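Local coordinates for carbamate kinase (Aeropyrum pernix, PDB 2E9Y), which probably catalyses the reversible transfer of phosphate between ATP and carbamate, at residues A[53-66]-A[78-90]. Sequence-based numbering, arbitrary orientation.
Sequences HGNGPQVGYLSEAF and LYIATAMTQAWIG
V59 and L62 pack as knobs into holes on helix 78-90, in the amino acid kinase fold. The helix of 56-66 follows strand 48-52 and the HGNGP loop. The two axes approach to 9.1 Å at 127°. V59 sits among L78, A81, T82 and T85, with CG2 3.8 Å from A81 CB. L62 fills the next hole, formed by A81, M84, T85 and W88.

Aromatic contacts flank these knobs. Q58 CG lies over one face of the W88 six-membered ring. F66 meets M84 SD at its ring edge, a Met-aromatic contact with CZ to SD at 3.8 Å. Beyond this layer lies the second subunit. W88 packs on M84 of the second subunit, and Y61 OH hydrogen-bonds P74 O of that subunit.

At the loop end, I89 CG2 stands over the centre of the H53 ring, 3.4 Å above its plane. The ring is also fixed in rotation: ND1 donates to G54 O, and a water in the ring plane joins NE2 to Q86 O. Replacing H53 by alanine would remove the imidazole, and would probably leave I89 CG2 without its ring face and G54 O without this donor.

Polar bonds finish the contact. With OG1 between its backbone N and carbonyl carbon (chi1 66°), T85 turns this oxygen back to donate to T82 O. N55 ND2 donates to T85 OG1 at 3.0 Å; the bond is nearly straight at 172° and lies in the amide plane of N55.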
loop_
_atom_site.group_PDB
_atom_site.type_symbol
_atom_site.label_atom_id
_atom_site.label_comp_id
_atom_site.label_asym_id
_atom_site.label_seq_id
_atom_site.Cartn_x
_atom_site.Cartn_y
_atom_site.Cartn_z
ATOM N N HIS A 53 -6.456 -9.120 7.744
ATOM C CA HIS A 53 -7.192 -8.205 8.614
ATOM C C HIS A 53 -8.313 -7.518 7.855
ATOM O O HIS A 53 -8.347 -7.554 6.627
ATOM C CB HIS A 53 -6.241 -7.139 9.154
ATOM C CG HIS A 53 -5.596 -6.308 8.082
ATOM N ND1 HIS A 53 -6.219 -5.226 7.494
ATOM C CD2 HIS A 53 -4.380 -6.405 7.495
ATOM C CE1 HIS A 53 -5.411 -4.691 6.596
ATOM N NE2 HIS A 53 -4.288 -5.388 6.576
ATOM N N GLY A 54 -9.225 -6.887 8.594
ATOM C CA GLY A 54 -10.321 -6.168 7.968
ATOM C C GLY A 54 -9.906 -4.720 7.741
ATOM O O GLY A 54 -8.772 -4.345 8.049
ATOM N N ASN A 55 -10.808 -3.899 7.217
ATOM C CA ASN A 55 -10.481 -2.491 6.966
ATOM C C ASN A 55 -11.733 -1.613 7.002
ATOM O O ASN A 55 -11.738 -0.513 6.455
ATOM C CB ASN A 55 -9.809 -2.348 5.595
ATOM C CG ASN A 55 -10.780 -2.576 4.450
ATOM O OD1 ASN A 55 -11.877 -3.101 4.652
ATOM N ND2 ASN A 55 -10.382 -2.189 3.241
ATOM N N GLY A 56 -12.789 -2.099 7.651
ATOM C CA GLY A 56 -14.038 -1.349 7.705
ATOM C C GLY A 56 -13.960 0.134 8.051
ATOM O O GLY A 56 -14.289 0.991 7.221
ATOM N N PRO A 57 -13.547 0.474 9.278
ATOM C CA PRO A 57 -13.448 1.875 9.693
ATOM C C PRO A 57 -12.469 2.676 8.842
ATOM O O PRO A 57 -12.701 3.850 8.546
ATOM C CB PRO A 57 -12.986 1.777 11.148
ATOM C CG PRO A 57 -13.501 0.439 11.587
ATOM C CD PRO A 57 -13.220 -0.432 10.395
ATOM N N GLN A 58 -11.375 2.026 8.454
ATOM C CA GLN A 58 -10.340 2.674 7.660
ATOM C C GLN A 58 -10.775 3.044 6.248
ATOM O O GLN A 58 -10.563 4.175 5.804
ATOM C CB GLN A 58 -9.090 1.784 7.607
ATOM C CG GLN A 58 -8.432 1.561 8.972
ATOM C CD GLN A 58 -9.142 0.519 9.827
ATOM O OE1 GLN A 58 -9.940 -0.279 9.319
ATOM N NE2 GLN A 58 -8.874 0.529 11.125
ATOM N N VAL A 59 -11.380 2.099 5.533
ATOM C CA VAL A 59 -11.816 2.394 4.178
ATOM C C VAL A 59 -12.988 3.384 4.237
ATOM O O VAL A 59 -13.168 4.212 3.338
ATOM C CB VAL A 59 -12.189 1.084 3.410
ATOM C CG1 VAL A 59 -13.559 0.573 3.835
ATOM C CG2 VAL A 59 -12.130 1.332 1.913
ATOM N N GLY A 60 -13.761 3.328 5.318
ATOM C CA GLY A 60 -14.869 4.257 5.463
ATOM C C GLY A 60 -14.340 5.668 5.658
ATOM O O GLY A 60 -14.862 6.628 5.086
ATOM N N TYR A 61 -13.289 5.787 6.467
ATOM C CA TYR A 61 -12.650 7.071 6.738
ATOM C C TYR A 61 -12.141 7.684 5.437
ATOM O O TYR A 61 -12.378 8.863 5.158
ATOM C CB TYR A 61 -11.480 6.881 7.711
ATOM C CG TYR A 61 -10.565 8.087 7.841
ATOM C CD1 TYR A 61 -10.949 9.206 8.579
ATOM C CD2 TYR A 61 -9.316 8.103 7.222
ATOM C CE1 TYR A 61 -10.105 10.315 8.700
ATOM C CE2 TYR A 61 -8.468 9.201 7.329
ATOM C CZ TYR A 61 -8.866 10.306 8.073
ATOM O OH TYR A 61 -8.017 11.383 8.196
ATOM N N LEU A 62 -11.433 6.889 4.637
ATOM C CA LEU A 62 -10.910 7.381 3.368
ATOM C C LEU A 62 -12.031 7.835 2.438
ATOM O O LEU A 62 -11.923 8.869 1.783
ATOM C CB LEU A 62 -10.076 6.299 2.684
ATOM C CG LEU A 62 -8.788 5.953 3.436
ATOM C CD1 LEU A 62 -8.047 4.836 2.699
ATOM C CD2 LEU A 62 -7.901 7.202 3.529
ATOM N N SER A 63 -13.103 7.052 2.374
ATOM C CA SER A 63 -14.240 7.402 1.529
ATOM C C SER A 63 -14.805 8.769 1.946
ATOM O O SER A 63 -15.118 9.611 1.101
ATOM C CB SER A 63 -15.325 6.331 1.650
ATOM O OG SER A 63 -14.826 5.068 1.235
ATOM N N GLU A 64 -14.926 8.984 3.252
ATOM C CA GLU A 64 -15.443 10.248 3.771
ATOM C C GLU A 64 -14.497 11.398 3.436
ATOM O O GLU A 64 -14.938 12.484 3.058
ATOM C CB GLU A 64 -15.609 10.185 5.290
ATOM C CG GLU A 64 -16.650 9.202 5.796
ATOM C CD GLU A 64 -16.850 9.331 7.287
ATOM O OE1 GLU A 64 -17.398 10.366 7.716
ATOM O OE2 GLU A 64 -16.444 8.409 8.026
ATOM N N ALA A 65 -13.196 11.151 3.594
ATOM C CA ALA A 65 -12.180 12.158 3.322
ATOM C C ALA A 65 -12.244 12.655 1.884
ATOM O O ALA A 65 -12.267 13.857 1.643
ATOM C CB ALA A 65 -10.785 11.594 3.616
ATOM N N PHE A 66 -12.284 11.736 0.921
ATOM C CA PHE A 66 -12.326 12.159 -0.474
ATOM C C PHE A 66 -13.637 12.875 -0.795
ATOM O O PHE A 66 -13.656 13.832 -1.570
ATOM C CB PHE A 66 -12.121 10.954 -1.405
ATOM C CG PHE A 66 -10.880 10.153 -1.097
ATOM C CD1 PHE A 66 -9.725 10.782 -0.637
ATOM C CD2 PHE A 66 -10.872 8.774 -1.262
ATOM C CE1 PHE A 66 -8.577 10.042 -0.340
ATOM C CE2 PHE A 66 -9.731 8.024 -0.970
ATOM C CZ PHE A 66 -8.582 8.660 -0.507
ATOM N N LEU A 78 -13.338 3.108 -4.798
ATOM C CA LEU A 78 -13.229 2.232 -3.641
ATOM C C LEU A 78 -12.072 1.238 -3.689
ATOM O O LEU A 78 -11.462 0.954 -2.662
ATOM C CB LEU A 78 -14.553 1.480 -3.441
ATOM C CG LEU A 78 -14.694 0.547 -2.236
ATOM C CD1 LEU A 78 -14.420 1.307 -0.953
ATOM C CD2 LEU A 78 -16.101 -0.038 -2.213
ATOM N N TYR A 79 -11.758 0.700 -4.863
ATOM C CA TYR A 79 -10.668 -0.269 -4.916
ATOM C C TYR A 79 -9.320 0.375 -4.625
ATOM O O TYR A 79 -8.420 -0.291 -4.116
ATOM C CB TYR A 79 -10.649 -1.013 -6.256
ATOM C CG TYR A 79 -10.556 -0.144 -7.481
ATOM C CD1 TYR A 79 -9.329 0.318 -7.941
ATOM C CD2 TYR A 79 -11.704 0.180 -8.209
ATOM C CE1 TYR A 79 -9.240 1.082 -9.107
ATOM C CE2 TYR A 79 -11.627 0.940 -9.370
ATOM C CZ TYR A 79 -10.392 1.384 -9.811
ATOM O OH TYR A 79 -10.313 2.125 -10.969
ATOM N N ILE A 80 -9.184 1.663 -4.938
ATOM C CA ILE A 80 -7.946 2.377 -4.639
ATOM C C ILE A 80 -7.930 2.641 -3.128
ATOM O O ILE A 80 -6.886 2.549 -2.477
ATOM C CB ILE A 80 -7.859 3.719 -5.411
ATOM C CG1 ILE A 80 -7.566 3.446 -6.892
ATOM C CG2 ILE A 80 -6.767 4.607 -4.822
ATOM C CD1 ILE A 80 -6.316 2.646 -7.134
ATOM N N ALA A 81 -9.090 2.973 -2.570
ATOM C CA ALA A 81 -9.188 3.209 -1.134
ATOM C C ALA A 81 -8.802 1.920 -0.407
ATOM O O ALA A 81 -8.048 1.942 0.568
ATOM C CB ALA A 81 -10.607 3.626 -0.757
ATOM N N THR A 82 -9.306 0.791 -0.894
ATOM C CA THR A 82 -8.977 -0.488 -0.276
ATOM C C THR A 82 -7.470 -0.746 -0.340
ATOM O O THR A 82 -6.870 -1.168 0.649
ATOM C CB THR A 82 -9.727 -1.653 -0.960
ATOM O OG1 THR A 82 -11.127 -1.535 -0.688
ATOM C CG2 THR A 82 -9.226 -2.996 -0.441
ATOM N N ALA A 83 -6.858 -0.494 -1.494
ATOM C CA ALA A 83 -5.410 -0.699 -1.631
ATOM C C ALA A 83 -4.679 0.167 -0.609
ATOM O O ALA A 83 -3.725 -0.275 0.044
ATOM C CB ALA A 83 -4.950 -0.347 -3.046
ATOM N N MET A 84 -5.126 1.411 -0.471
ATOM C CA MET A 84 -4.537 2.323 0.498
ATOM C C MET A 84 -4.574 1.732 1.906
ATOM O O MET A 84 -3.616 1.804 2.664
ATOM C CB MET A 84 -5.326 3.633 0.462
ATOM C CG MET A 84 -4.951 4.510 -0.735
ATOM S SD MET A 84 -5.772 6.109 -0.692
ATOM C CE MET A 84 -5.372 6.637 -2.364
ATOM N N THR A 85 -5.714 1.143 2.282
ATOM C CA THR A 85 -5.827 0.575 3.625
ATOM C C THR A 85 -4.885 -0.609 3.830
ATOM O O THR A 85 -4.499 -0.908 4.962
ATOM C CB THR A 85 -7.284 0.122 3.976
ATOM O OG1 THR A 85 -7.688 -0.974 3.143
ATOM C CG2 THR A 85 -8.254 1.280 3.806
ATOM N N GLN A 86 -4.517 -1.298 2.754
ATOM C CA GLN A 86 -3.600 -2.425 2.907
ATOM C C GLN A 86 -2.228 -1.905 3.331
ATOM O O GLN A 86 -1.547 -2.527 4.142
ATOM C CB GLN A 86 -3.483 -3.243 1.608
ATOM C CG GLN A 86 -4.789 -3.925 1.192
ATOM C CD GLN A 86 -4.631 -4.878 0.006
ATOM O OE1 GLN A 86 -3.666 -4.797 -0.757
ATOM N NE2 GLN A 86 -5.601 -5.778 -0.159
ATOM N N ALA A 87 -1.826 -0.755 2.797
ATOM C CA ALA A 87 -0.534 -0.176 3.161
ATOM C C ALA A 87 -0.613 0.492 4.534
ATOM O O ALA A 87 0.319 0.399 5.338
ATOM C CB ALA A 87 -0.105 0.842 2.109
ATOM N N TRP A 88 -1.733 1.159 4.797
ATOM C CA TRP A 88 -1.950 1.851 6.065
ATOM C C TRP A 88 -1.929 0.852 7.230
ATOM O O TRP A 88 -1.049 0.914 8.092
ATOM C CB TRP A 88 -3.287 2.605 5.985
ATOM C CG TRP A 88 -3.820 3.238 7.245
ATOM C CD1 TRP A 88 -3.215 3.311 8.473
ATOM C CD2 TRP A 88 -5.100 3.867 7.391
ATOM N NE1 TRP A 88 -4.050 3.944 9.373
ATOM C CE2 TRP A 88 -5.209 4.297 8.731
ATOM C CE3 TRP A 88 -6.166 4.110 6.511
ATOM C CZ2 TRP A 88 -6.348 4.957 9.216
ATOM C CZ3 TRP A 88 -7.296 4.765 6.993
ATOM C CH2 TRP A 88 -7.376 5.180 8.335
ATOM N N ILE A 89 -2.868 -0.086 7.234
ATOM C CA ILE A 89 -2.941 -1.070 8.309
ATOM C C ILE A 89 -1.756 -2.034 8.261
ATOM O O ILE A 89 -1.190 -2.399 9.300
ATOM C CB ILE A 89 -4.269 -1.855 8.235
ATOM C CG1 ILE A 89 -5.454 -0.890 8.357
ATOM C CG2 ILE A 89 -4.343 -2.870 9.369
ATOM C CD1 ILE A 89 -6.801 -1.516 7.988
ATOM N N GLY A 90 -1.384 -2.445 7.052
ATOM C CA GLY A 90 -0.262 -3.353 6.887
ATOM C C GLY A 90 1.023 -2.812 7.490
ATOM O O GLY A 90 1.742 -3.533 8.188
HETATM O O HOH W 1 -2.275 -5.174 4.471
HETATM O O HOH W 2 -12.310 -3.105 0.983
#